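Local coordinates for protein Tv2483 (Treponema vincentii, PDB 6DET) that binds L-arginine with high selectivity and, as the solute-binding lipoprotein of an ABC transporter, probably hands it over for uptake, at residues A[181-186]-A[204-209]; A[124-129]-A[138-143]; A[30-33]-A[37-40]. All blocks are in the same frame, centred on the assembly; numbering follows the deposited sequence.

In the fold
Interactions 1 and 2 touch each other, their centres 11 Å apart, because strands 207-209 and 120-129 are neighbours in one mixed sheet and T128 N probably bonds to S208 O there. Interaction 3 lies on the opposite side of the chain's centre, with its centre about 41 and 42 Å from the centres of the other two, although it reaches the same sheet. The chemistry follows the place in the fold. Interaction 1 is partly buried and joins a helix to a short strand with a charged acceptor, a phenol and one apolar pair. Interaction 2 is buried and purely apolar across its segments. Interaction 3, also buried, combines a weak backbone bond with a valine-leucine pair.

Interaction 1: A[181-186]-A[204-209]; sequences ALDSGT and NPQYSI
The phenol of Y207 donates from OH to D183 OD1 over 2.6 Å, the shortest polar link between 181-186 and 204-209. The acceptor uses its syn lone pair, on the side of the other oxygen, and D183 OD2 stays further from Y207 OH at 3.3 Å. Carboxylate and ring planes differ by only 5°, and OD1 lies at the ring's edge, near its plane; together these put the acid alongside the phenol and not over a face. D183 reaches this place with CG anti to its carbonyl carbon (chi1 -57°), which swings the acid off the flank of the helix toward the tyrosine.

One residue earlier in the helix, L182 supplies the apolar part of the contact. Its CD2 lies 3.7 Å from Y207 CD1 and approaches the ring obliquely as the two side chains run past each other in opposite directions. A face of the same ring carries Q206 CG, 3.6 Å above the plane and over its centre. Within the type I turn from N204 to Y207, Q206 NE2 donates to N204 OD1 at 3.2 Å, although N204 is poorly ordered and the bond is correspondingly less certain. The ring is therefore met at its edge, on one face and obliquely by three different groups, which should restrict its rotation.

Further packing comes from Y179 of the same helix, whose ring meets that of Y207, and from V127 and L129 of strand 120-129. Such helix-on-sheet packing is characteristic of an alpha/beta domain of family 3 solute-binding proteins; helix 175-184 makes the beta-alpha-beta crossover from strand 167-172 to strand 189-193.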
ATOM      1  N   ALA A 181     -12.508  -0.847  16.069  1.00 51.71           N
ATOM      2  CA  ALA A 181     -13.359  -2.024  16.207  1.00 53.88           C
ATOM      3  C   ALA A 181     -12.674  -3.077  17.068  1.00 54.80           C
ATOM      4  O   ALA A 181     -13.329  -3.768  17.856  1.00 50.15           O
ATOM      5  CB  ALA A 181     -13.703  -2.585  14.829  1.00 46.70           C
ATOM      6  N   LEU A 182     -11.347  -3.189  16.946  1.00 55.37           N
ATOM      7  CA  LEU A 182     -10.599  -4.132  17.769  1.00 49.21           C
ATOM      8  C   LEU A 182     -10.649  -3.730  19.237  1.00 57.49           C
ATOM      9  O   LEU A 182     -10.827  -4.585  20.116  1.00 55.74           O
ATOM     10  CB  LEU A 182      -9.147  -4.233  17.280  1.00 44.50           C
ATOM     11  CG  LEU A 182      -8.334  -5.398  17.844  1.00 52.75           C
ATOM     12  CD1 LEU A 182      -8.977  -6.729  17.487  1.00 51.95           C
ATOM     13  CD2 LEU A 182      -6.898  -5.359  17.367  1.00 55.80           C
ATOM     14  N   ASP A 183     -10.494  -2.435  19.522  1.00 55.27           N
ATOM     15  CA  ASP A 183     -10.694  -1.951  20.887  1.00 59.30           C
ATOM     16  C   ASP A 183     -12.150  -2.101  21.314  1.00 60.05           C
ATOM     17  O   ASP A 183     -12.432  -2.358  22.492  1.00 63.63           O
ATOM     18  CB  ASP A 183     -10.255  -0.484  20.989  1.00 55.40           C
ATOM     19  CG  ASP A 183      -8.801  -0.264  20.571  1.00 60.11           C
ATOM     20  OD1 ASP A 183      -8.015  -1.238  20.527  1.00 58.44           O
ATOM     21  OD2 ASP A 183      -8.438   0.897  20.283  1.00 61.25           O
ATOM     22  N   SER A 184     -13.084  -1.962  20.369  1.00 73.01           N
ATOM     23  CA  SER A 184     -14.507  -1.968  20.698  1.00 71.34           C
ATOM     24  C   SER A 184     -15.018  -3.360  21.034  1.00 70.39           C
ATOM     25  O   SER A 184     -15.949  -3.493  21.822  1.00 69.42           O
ATOM     26  CB  SER A 184     -15.331  -1.424  19.527  1.00 72.26           C
ATOM     27  OG  SER A 184     -15.113  -0.044  19.304  1.00 74.53           O
ATOM     28  N   GLY A 185     -14.465  -4.404  20.420  1.00 59.67           N
ATOM     29  CA  GLY A 185     -15.130  -5.690  20.417  1.00 56.89           C
ATOM     30  C   GLY A 185     -16.099  -5.874  19.270  1.00 62.19           C
ATOM     31  O   GLY A 185     -16.801  -6.894  19.223  1.00 59.66           O
ATOM     32  N   THR A 186     -16.176  -4.897  18.362  1.00 60.83           N
ATOM     33  CA  THR A 186     -16.938  -5.034  17.125  1.00 71.64           C
ATOM     34  C   THR A 186     -16.365  -6.139  16.252  1.00 63.14           C
ATOM     35  O   THR A 186     -17.076  -6.729  15.428  1.00 58.76           O
ATOM     36  CB  THR A 186     -16.918  -3.688  16.395  1.00 82.85           C
ATOM     37  OG1 THR A 186     -17.622  -2.725  17.193  1.00 89.17           O
ATOM     38  CG2 THR A 186     -17.544  -3.774  15.008  1.00 89.96           C
ATOM     39  N   ASN A 204       2.786  -0.380  20.308  1.00160.16           N
ATOM     40  CA  ASN A 204       1.454  -0.496  20.904  1.00173.48           C
ATOM     41  C   ASN A 204       1.181  -1.911  21.411  1.00170.55           C
ATOM     42  O   ASN A 204       0.126  -2.480  21.104  1.00185.89           O
ATOM     43  CB  ASN A 204       0.377  -0.109  19.883  1.00177.25           C
ATOM     44  CG  ASN A 204      -0.100   1.316  20.039  1.00170.11           C
ATOM     45  OD1 ASN A 204      -0.894   1.622  20.926  1.00175.19           O
ATOM     46  ND2 ASN A 204       0.355   2.192  19.153  1.00165.85           N
ATOM     47  N   PRO A 205       2.060  -2.499  22.227  1.00142.73           N
ATOM     48  CA  PRO A 205       1.959  -3.942  22.496  1.00116.10           C
ATOM     49  C   PRO A 205       0.729  -4.381  23.274  1.00 96.65           C
ATOM     50  O   PRO A 205       0.712  -5.490  23.816  1.00 78.90           O
ATOM     51  CB  PRO A 205       3.212  -4.211  23.322  1.00107.50           C
ATOM     52  CG  PRO A 205       3.279  -3.028  24.135  1.00118.51           C
ATOM     53  CD  PRO A 205       3.039  -1.891  23.140  1.00131.28           C
ATOM     54  N   GLN A 206      -0.283  -3.522  23.378  1.00 84.03           N
ATOM     55  CA  GLN A 206      -1.615  -3.966  23.766  1.00 69.48           C
ATOM     56  C   GLN A 206      -2.179  -4.883  22.688  1.00 70.29           C
ATOM     57  O   GLN A 206      -3.285  -5.413  22.822  1.00 58.57           O
ATOM     58  CB  GLN A 206      -2.541  -2.762  23.978  1.00 72.38           C
ATOM     59  CG  GLN A 206      -2.660  -1.839  22.777  1.00 86.39           C
ATOM     60  CD  GLN A 206      -3.669  -0.731  22.985  1.00109.72           C
ATOM     61  OE1 GLN A 206      -4.801  -0.973  23.403  1.00143.86           O
ATOM     62  NE2 GLN A 206      -3.261   0.497  22.698  1.00 96.19           N
ATOM     63  N   TYR A 207      -1.434  -5.059  21.601  1.00 81.90           N
ATOM     64  CA  TYR A 207      -1.883  -5.820  20.452  1.00 72.05           C
ATOM     65  C   TYR A 207      -0.965  -7.014  20.239  1.00 75.08           C
ATOM     66  O   TYR A 207       0.231  -6.962  20.538  1.00 88.52           O
ATOM     67  CB  TYR A 207      -1.912  -4.942  19.189  1.00 56.53           C
ATOM     68  CG  TYR A 207      -2.895  -3.794  19.280  1.00 48.41           C
ATOM     69  CD1 TYR A 207      -4.227  -4.022  19.583  1.00 55.25           C
ATOM     70  CD2 TYR A 207      -2.489  -2.483  19.082  1.00 53.67           C
ATOM     71  CE1 TYR A 207      -5.138  -2.974  19.671  1.00 47.72           C
ATOM     72  CE2 TYR A 207      -3.398  -1.423  19.162  1.00 49.15           C
ATOM     73  CZ  TYR A 207      -4.717  -1.683  19.468  1.00 47.41           C
ATOM     74  OH  TYR A 207      -5.627  -0.657  19.562  1.00 51.53           O
ATOM     75  N   SER A 208      -1.541  -8.092  19.727  1.00 60.62           N
ATOM     76  CA  SER A 208      -0.812  -9.321  19.466  1.00 65.09           C
ATOM     77  C   SER A 208      -0.893  -9.637  17.981  1.00 44.74           C
ATOM     78  O   SER A 208      -1.941  -9.461  17.355  1.00 52.43           O
ATOM     79  CB  SER A 208      -1.374 -10.485  20.301  1.00 67.22           C
ATOM     80  OG  SER A 208      -0.922 -11.735  19.805  1.00 64.22           O
ATOM     81  N   ILE A 209       0.215 -10.068  17.414  1.00 50.06           N
ATOM     82  CA  ILE A 209       0.249 -10.506  16.030  1.00 41.85           C
ATOM     83  C   ILE A 209       0.268 -12.025  15.988  1.00 53.53           C
ATOM     84  O   ILE A 209       1.116 -12.670  16.622  1.00 52.64           O
ATOM     85  CB  ILE A 209       1.467  -9.929  15.283  1.00 45.84           C
ATOM     86  CG1 ILE A 209       1.452  -8.405  15.289  1.00 49.91           C
ATOM     87  CG2 ILE A 209       1.488 -10.418  13.845  1.00 50.07           C
ATOM     88  CD1 ILE A 209       2.797  -7.804  14.880  1.00 56.60           C
TER

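Interaction 2: A[124-129]-A[138-143]; sequences KIVVTL and AQLQNR
V126 and L140 have the nearest CA atoms of the two segments, 9.4 Å apart, a separation that side chains must span. Segment 124-129 is extended throughout, so its residues alternate: V126 and T128 point toward 138-143, whereas V127 between them points away. Segment 138-143 instead finishes a 3-10 segment at L140, with Q141 N bonded to A138 O at 3.3 Å, and then passes through a type II turn from L140 to R143. N142, at the third position of that turn, has the positive phi (58°) that this turn type requires.

L140 bridges the gap. Its CG stands anti to its carbonyl carbon (chi1 -58°), and the branched end meets V126 tip to tip. V126 CG1 is 3.7 Å from L140 CD1 and 4.1 Å from L140 CD2, so one valine methyl sits against both leucine methyls. T128 adds a looser touch through its methyl, CG2 being 4.3 Å from L140 CD2. All three residues are buried, and the interface between the segments consists of methyl groups.

Polar bonds shape the turn itself. R143 NE donates to Q139 O at 3.2 Å in a nearly straight bond (175°), with the oxygen in the guanidinium plane; this ties the far end of the turn back to the 3-10 segment. Q139 OE1 meanwhile accepts from Q135 N and T136 N, holding the preceding loop. On the sheet, V126 and T128 also rest on A189, while V127, on the other face, packs on V192 and L201. Here the connection between strands 120-129 and 143-148 folds back over the first of them, the leucine of this connection packing on one face of the mixed sheet, in the alpha/beta fold of family 3 solute-binding proteins.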
ATOM      1  N   LYS A 124       0.464  -9.514   4.662  1.00 32.91           N
ATOM      2  CA  LYS A 124      -0.726  -9.261   5.457  1.00 30.30           C
ATOM      3  C   LYS A 124      -0.618 -10.094   6.725  1.00 32.51           C
ATOM      4  O   LYS A 124      -0.325 -11.284   6.668  1.00 34.21           O
ATOM      5  CB  LYS A 124      -1.971  -9.628   4.679  1.00 33.13           C
ATOM      6  CG  LYS A 124      -2.356  -8.480   3.702  1.00 41.26           C
ATOM      7  CD  LYS A 124      -3.536  -8.810   2.837  1.00 39.59           C
ATOM      8  CE  LYS A 124      -3.904  -7.638   1.930  1.00 35.84           C
ATOM      9  NZ  LYS A 124      -2.726  -6.856   1.449  1.00 40.86           N
ATOM     10  N   ILE A 125      -0.893  -9.460   7.862  1.00 31.80           N
ATOM     11  CA  ILE A 125      -0.804 -10.074   9.171  1.00 36.56           C
ATOM     12  C   ILE A 125      -2.122  -9.837   9.902  1.00 37.28           C
ATOM     13  O   ILE A 125      -2.873  -8.909   9.594  1.00 31.57           O
ATOM     14  CB  ILE A 125       0.383  -9.507   9.966  1.00 36.66           C
ATOM     15  CG1 ILE A 125       0.255  -7.991  10.109  1.00 39.60           C
ATOM     16  CG2 ILE A 125       1.686  -9.839   9.248  1.00 40.22           C
ATOM     17  CD1 ILE A 125       1.267  -7.353  11.004  1.00 39.37           C
ATOM     18  N   VAL A 126      -2.387 -10.690  10.889  1.00 32.02           N
ATOM     19  CA  VAL A 126      -3.612 -10.626  11.682  1.00 33.08           C
ATOM     20  C   VAL A 126      -3.252 -10.152  13.079  1.00 34.94           C
ATOM     21  O   VAL A 126      -2.355 -10.716  13.726  1.00 39.27           O
ATOM     22  CB  VAL A 126      -4.333 -11.977  11.725  1.00 37.31           C
ATOM     23  CG1 VAL A 126      -5.568 -11.870  12.624  1.00 39.59           C
ATOM     24  CG2 VAL A 126      -4.736 -12.383  10.321  1.00 38.08           C
ATOM     25  N   VAL A 127      -3.966  -9.130  13.544  1.00 36.46           N
ATOM     26  CA  VAL A 127      -3.699  -8.491  14.826  1.00 35.63           C
ATOM     27  C   VAL A 127      -4.910  -8.700  15.722  1.00 40.49           C
ATOM     28  O   VAL A 127      -6.056  -8.581  15.270  1.00 37.34           O
ATOM     29  CB  VAL A 127      -3.374  -6.988  14.663  1.00 40.31           C
ATOM     30  CG1 VAL A 127      -3.186  -6.305  16.019  1.00 50.95           C
ATOM     31  CG2 VAL A 127      -2.103  -6.803  13.791  1.00 36.14           C
ATOM     32  N   THR A 128      -4.649  -9.045  16.985  1.00 45.48           N
ATOM     33  CA  THR A 128      -5.685  -9.225  17.993  1.00 46.64           C
ATOM     34  C   THR A 128      -5.321  -8.396  19.215  1.00 50.76           C
ATOM     35  O   THR A 128      -4.254  -7.774  19.264  1.00 53.61           O
ATOM     36  CB  THR A 128      -5.849 -10.700  18.398  1.00 47.42           C
ATOM     37  OG1 THR A 128      -4.631 -11.187  18.985  1.00 49.30           O
ATOM     38  CG2 THR A 128      -6.183 -11.549  17.206  1.00 44.86           C
ATOM     39  N   LEU A 129      -6.215  -8.400  20.210  1.00 45.55           N
ATOM     40  CA  LEU A 129      -5.874  -7.880  21.529  1.00 44.91           C
ATOM     41  C   LEU A 129      -4.994  -8.885  22.265  1.00 58.62           C
ATOM     42  O   LEU A 129      -5.276 -10.086  22.270  1.00 64.41           O
ATOM     43  CB  LEU A 129      -7.141  -7.594  22.326  1.00 55.25           C
ATOM     44  CG  LEU A 129      -8.099  -6.587  21.690  1.00 54.89           C
ATOM     45  CD1 LEU A 129      -9.414  -6.586  22.416  1.00 56.02           C
ATOM     46  CD2 LEU A 129      -7.490  -5.202  21.700  1.00 57.59           C
ATOM     47  N   ALA A 138      -6.006 -20.740  13.542  1.00 64.92           N
ATOM     48  CA  ALA A 138      -7.134 -21.631  13.794  1.00 73.84           C
ATOM     49  C   ALA A 138      -8.055 -21.081  14.869  1.00 52.85           C
ATOM     50  O   ALA A 138      -9.252 -21.381  14.869  1.00 56.41           O
ATOM     51  CB  ALA A 138      -6.630 -23.016  14.196  1.00109.61           C
ATOM     52  N   GLN A 139      -7.526 -20.292  15.801  1.00 50.21           N
ATOM     53  CA  GLN A 139      -8.365 -19.692  16.828  1.00 62.02           C
ATOM     54  C   GLN A 139      -9.181 -18.520  16.303  1.00 73.53           C
ATOM     55  O   GLN A 139      -9.952 -17.934  17.070  1.00 66.88           O
ATOM     56  CB  GLN A 139      -7.508 -19.233  17.998  1.00 55.83           C
ATOM     57  CG  GLN A 139      -6.898 -20.385  18.781  1.00 54.51           C
ATOM     58  CD  GLN A 139      -5.845 -19.923  19.754  1.00 47.16           C
ATOM     59  OE1 GLN A 139      -4.993 -19.090  19.432  1.00 53.00           O
ATOM     60  NE2 GLN A 139      -5.882 -20.474  20.950  1.00 55.35           N
ATOM     61  N   LEU A 140      -9.027 -18.160  15.037  1.00 74.32           N
ATOM     62  CA  LEU A 140      -9.851 -17.128  14.431  1.00 78.24           C
ATOM     63  C   LEU A 140     -11.151 -17.691  13.870  1.00 74.58           C
ATOM     64  O   LEU A 140     -11.991 -16.921  13.390  1.00 74.26           O
ATOM     65  CB  LEU A 140      -9.069 -16.411  13.326  1.00 82.34           C
ATOM     66  CG  LEU A 140      -7.739 -15.737  13.686  1.00 81.83           C
ATOM     67  CD1 LEU A 140      -7.037 -15.264  12.429  1.00109.89           C
ATOM     68  CD2 LEU A 140      -7.919 -14.574  14.648  1.00 63.73           C
ATOM     69  N   GLN A 141     -11.345 -19.010  13.932  1.00 69.38           N
ATOM     70  CA  GLN A 141     -12.557 -19.611  13.393  1.00 70.98           C
ATOM     71  C   GLN A 141     -13.775 -19.121  14.154  1.00 55.57           C
ATOM     72  O   GLN A 141     -13.747 -18.978  15.381  1.00 54.64           O
ATOM     73  CB  GLN A 141     -12.494 -21.132  13.460  1.00 99.11           C
ATOM     74  CG  GLN A 141     -11.519 -21.737  12.498  1.00129.16           C
ATOM     75  CD  GLN A 141     -11.684 -23.226  12.396  1.00163.22           C
ATOM     76  OE1 GLN A 141     -12.801 -23.735  12.339  1.00174.82           O
ATOM     77  NE2 GLN A 141     -10.570 -23.940  12.382  1.00181.62           N
ATOM     78  N   ASN A 142     -14.865 -18.883  13.414  1.00 51.12           N
ATOM     79  CA  ASN A 142     -16.116 -18.401  13.996  1.00 63.06           C
ATOM     80  C   ASN A 142     -15.884 -17.086  14.731  1.00 49.66           C
ATOM     81  O   ASN A 142     -16.397 -16.867  15.830  1.00 59.92           O
ATOM     82  CB  ASN A 142     -16.744 -19.440  14.933  1.00 83.37           C
ATOM     83  CG  ASN A 142     -16.931 -20.791  14.273  1.00102.65           C
ATOM     84  OD1 ASN A 142     -16.316 -21.779  14.673  1.00106.90           O
ATOM     85  ND2 ASN A 142     -17.788 -20.844  13.265  1.00109.22           N
ATOM     86  N   ARG A 143     -15.082 -16.220  14.135  1.00 49.17           N
ATOM     87  CA  ARG A 143     -14.829 -14.889  14.654  1.00 55.01           C
ATOM     88  C   ARG A 143     -15.233 -13.870  13.600  1.00 49.80           C
ATOM     89  O   ARG A 143     -15.507 -14.208  12.451  1.00 49.04           O
ATOM     90  CB  ARG A 143     -13.352 -14.694  15.007  1.00 71.86           C
ATOM     91  CG  ARG A 143     -12.770 -15.714  15.959  1.00 86.35           C
ATOM     92  CD  ARG A 143     -13.222 -15.515  17.384  1.00 85.85           C
ATOM     93  NE  ARG A 143     -12.485 -16.412  18.262  1.00 80.51           N
ATOM     94  CZ  ARG A 143     -12.751 -16.596  19.551  1.00 88.35           C
ATOM     95  NH1 ARG A 143     -13.747 -15.940  20.134  1.00 95.12           N
ATOM     96  NH2 ARG A 143     -12.015 -17.442  20.258  1.00 75.68           N
TER

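Interaction 3: A[30-33]-A[37-40]; sequences SKVQ and ALVI
A37 opens the strand still tied to the helix before it: its N donates to V32 O, five residues earlier, at 3.4 Å and 148°, a weak bond. The same two residues are the nearest by backbone, with CA atoms 5.8 Å apart. V32 CG1 sits 3.5 Å from A37 O, an oxygen that the contact buries and that has no hydrogen-bond partner in the model; the methyl packs there without satisfying it. The methyl of A37 points away from the helix and rests on I78.

L38 comes next and makes the side-chain contact. With CG anti to the backbone N (chi1 -176°), it brings CD1 to 4.1 Å from V32 CG2, the two side chains crossing at a slant. I75 touches both residues, and F66 and C70 of helix 61-73 close around the leucine.

At V39 the strand has moved beyond the helix, and its N bonds to D97 OD2. I40 continues the parallel pairing through backbone bonds to I78 and Y80. Helix 28-35 thus packs against the start of strand 37-42, which pairs in parallel with strands 76-81 and 98-104 and begins the beta-alpha-beta unit running through helix 61-73, as in other family 3 solute-binding proteins.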
ATOM      1  N   SER A  30       4.015  11.641 -23.062  1.00 35.52           N
ATOM      2  CA  SER A  30       3.827  12.963 -23.645  1.00 36.67           C
ATOM      3  C   SER A  30       2.748  13.763 -22.911  1.00 37.63           C
ATOM      4  O   SER A  30       2.898  14.973 -22.683  1.00 38.78           O
ATOM      5  CB  SER A  30       3.482  12.824 -25.119  1.00 43.83           C
ATOM      6  OG  SER A  30       4.621  12.331 -25.813  1.00 40.84           O
ATOM      7  N   LYS A  31       1.637  13.116 -22.567  1.00 37.75           N
ATOM      8  CA  LYS A  31       0.556  13.839 -21.897  1.00 40.39           C
ATOM      9  C   LYS A  31       1.032  14.420 -20.566  1.00 37.86           C
ATOM     10  O   LYS A  31       0.743  15.579 -20.239  1.00 39.27           O
ATOM     11  CB  LYS A  31      -0.636  12.913 -21.700  1.00 40.54           C
ATOM     12  CG  LYS A  31      -1.468  12.669 -22.946  1.00 48.51           C
ATOM     13  CD  LYS A  31      -2.609  11.679 -22.691  1.00 47.19           C
ATOM     14  CE  LYS A  31      -3.216  11.249 -24.029  1.00 50.95           C
ATOM     15  NZ  LYS A  31      -4.172  10.122 -23.927  1.00 58.85           N
ATOM     16  N   VAL A  32       1.778  13.628 -19.790  1.00 38.38           N
ATOM     17  CA  VAL A  32       2.297  14.089 -18.505  1.00 37.68           C
ATOM     18  C   VAL A  32       3.328  15.191 -18.696  1.00 37.97           C
ATOM     19  O   VAL A  32       3.346  16.178 -17.947  1.00 36.95           O
ATOM     20  CB  VAL A  32       2.881  12.893 -17.730  1.00 39.56           C
ATOM     21  CG1 VAL A  32       3.770  13.358 -16.584  1.00 40.72           C
ATOM     22  CG2 VAL A  32       1.750  12.004 -17.268  1.00 34.67           C
ATOM     23  N   GLN A  33       4.196  15.060 -19.703  1.00 35.67           N
ATOM     24  CA  GLN A  33       5.200  16.095 -19.932  1.00 36.63           C
ATOM     25  C   GLN A  33       4.568  17.427 -20.327  1.00 40.01           C
ATOM     26  O   GLN A  33       5.050  18.486 -19.913  1.00 39.44           O
ATOM     27  CB  GLN A  33       6.207  15.671 -20.999  1.00 36.91           C
ATOM     28  CG  GLN A  33       7.347  16.656 -21.031  1.00 39.80           C
ATOM     29  CD  GLN A  33       8.478  16.260 -21.951  1.00 44.95           C
ATOM     30  OE1 GLN A  33       8.267  15.707 -23.039  1.00 43.50           O
ATOM     31  NE2 GLN A  33       9.696  16.597 -21.543  1.00 51.33           N
ATOM     32  N   ALA A  37       2.983  17.751 -15.000  1.00 37.27           N
ATOM     33  CA  ALA A  37       2.526  17.326 -13.684  1.00 38.49           C
ATOM     34  C   ALA A  37       2.143  15.861 -13.679  1.00 43.16           C
ATOM     35  O   ALA A  37       1.618  15.339 -14.660  1.00 39.25           O
ATOM     36  CB  ALA A  37       1.327  18.158 -13.259  1.00 43.00           C
ATOM     37  N   LEU A  38       2.324  15.223 -12.521  1.00 38.70           N
ATOM     38  CA  LEU A  38       1.914  13.846 -12.338  1.00 36.65           C
ATOM     39  C   LEU A  38       1.000  13.829 -11.128  1.00 37.04           C
ATOM     40  O   LEU A  38       1.371  14.362 -10.078  1.00 38.85           O
ATOM     41  CB  LEU A  38       3.095  12.916 -12.110  1.00 32.13           C
ATOM     42  CG  LEU A  38       2.714  11.437 -12.001  1.00 38.07           C
ATOM     43  CD1 LEU A  38       2.306  10.833 -13.341  1.00 33.75           C
ATOM     44  CD2 LEU A  38       3.867  10.623 -11.412  1.00 37.08           C
ATOM     45  N   VAL A  39      -0.203  13.300 -11.309  1.00 32.46           N
ATOM     46  CA  VAL A  39      -1.199  13.237 -10.235  1.00 32.70           C
ATOM     47  C   VAL A  39      -1.106  11.859  -9.597  1.00 39.58           C
ATOM     48  O   VAL A  39      -1.403  10.837 -10.236  1.00 37.93           O
ATOM     49  CB  VAL A  39      -2.612  13.531 -10.753  1.00 40.83           C
ATOM     50  CG1 VAL A  39      -3.630  13.392  -9.625  1.00 37.89           C
ATOM     51  CG2 VAL A  39      -2.676  14.933 -11.369  1.00 42.88           C
ATOM     52  N   ILE A  40      -0.670  11.826  -8.336  1.00 33.87           N
ATOM     53  CA  ILE A  40      -0.429  10.582  -7.606  1.00 31.61           C
ATOM     54  C   ILE A  40      -1.575  10.450  -6.601  1.00 35.29           C
ATOM     55  O   ILE A  40      -1.666  11.248  -5.670  1.00 35.55           O
ATOM     56  CB  ILE A  40       0.929  10.594  -6.877  1.00 32.69           C
ATOM     57  CG1 ILE A  40       2.096  10.868  -7.850  1.00 35.96           C
ATOM     58  CG2 ILE A  40       1.152   9.281  -6.114  1.00 32.41           C
ATOM     59  CD1 ILE A  40       2.720  12.229  -7.628  1.00 38.88           C
TER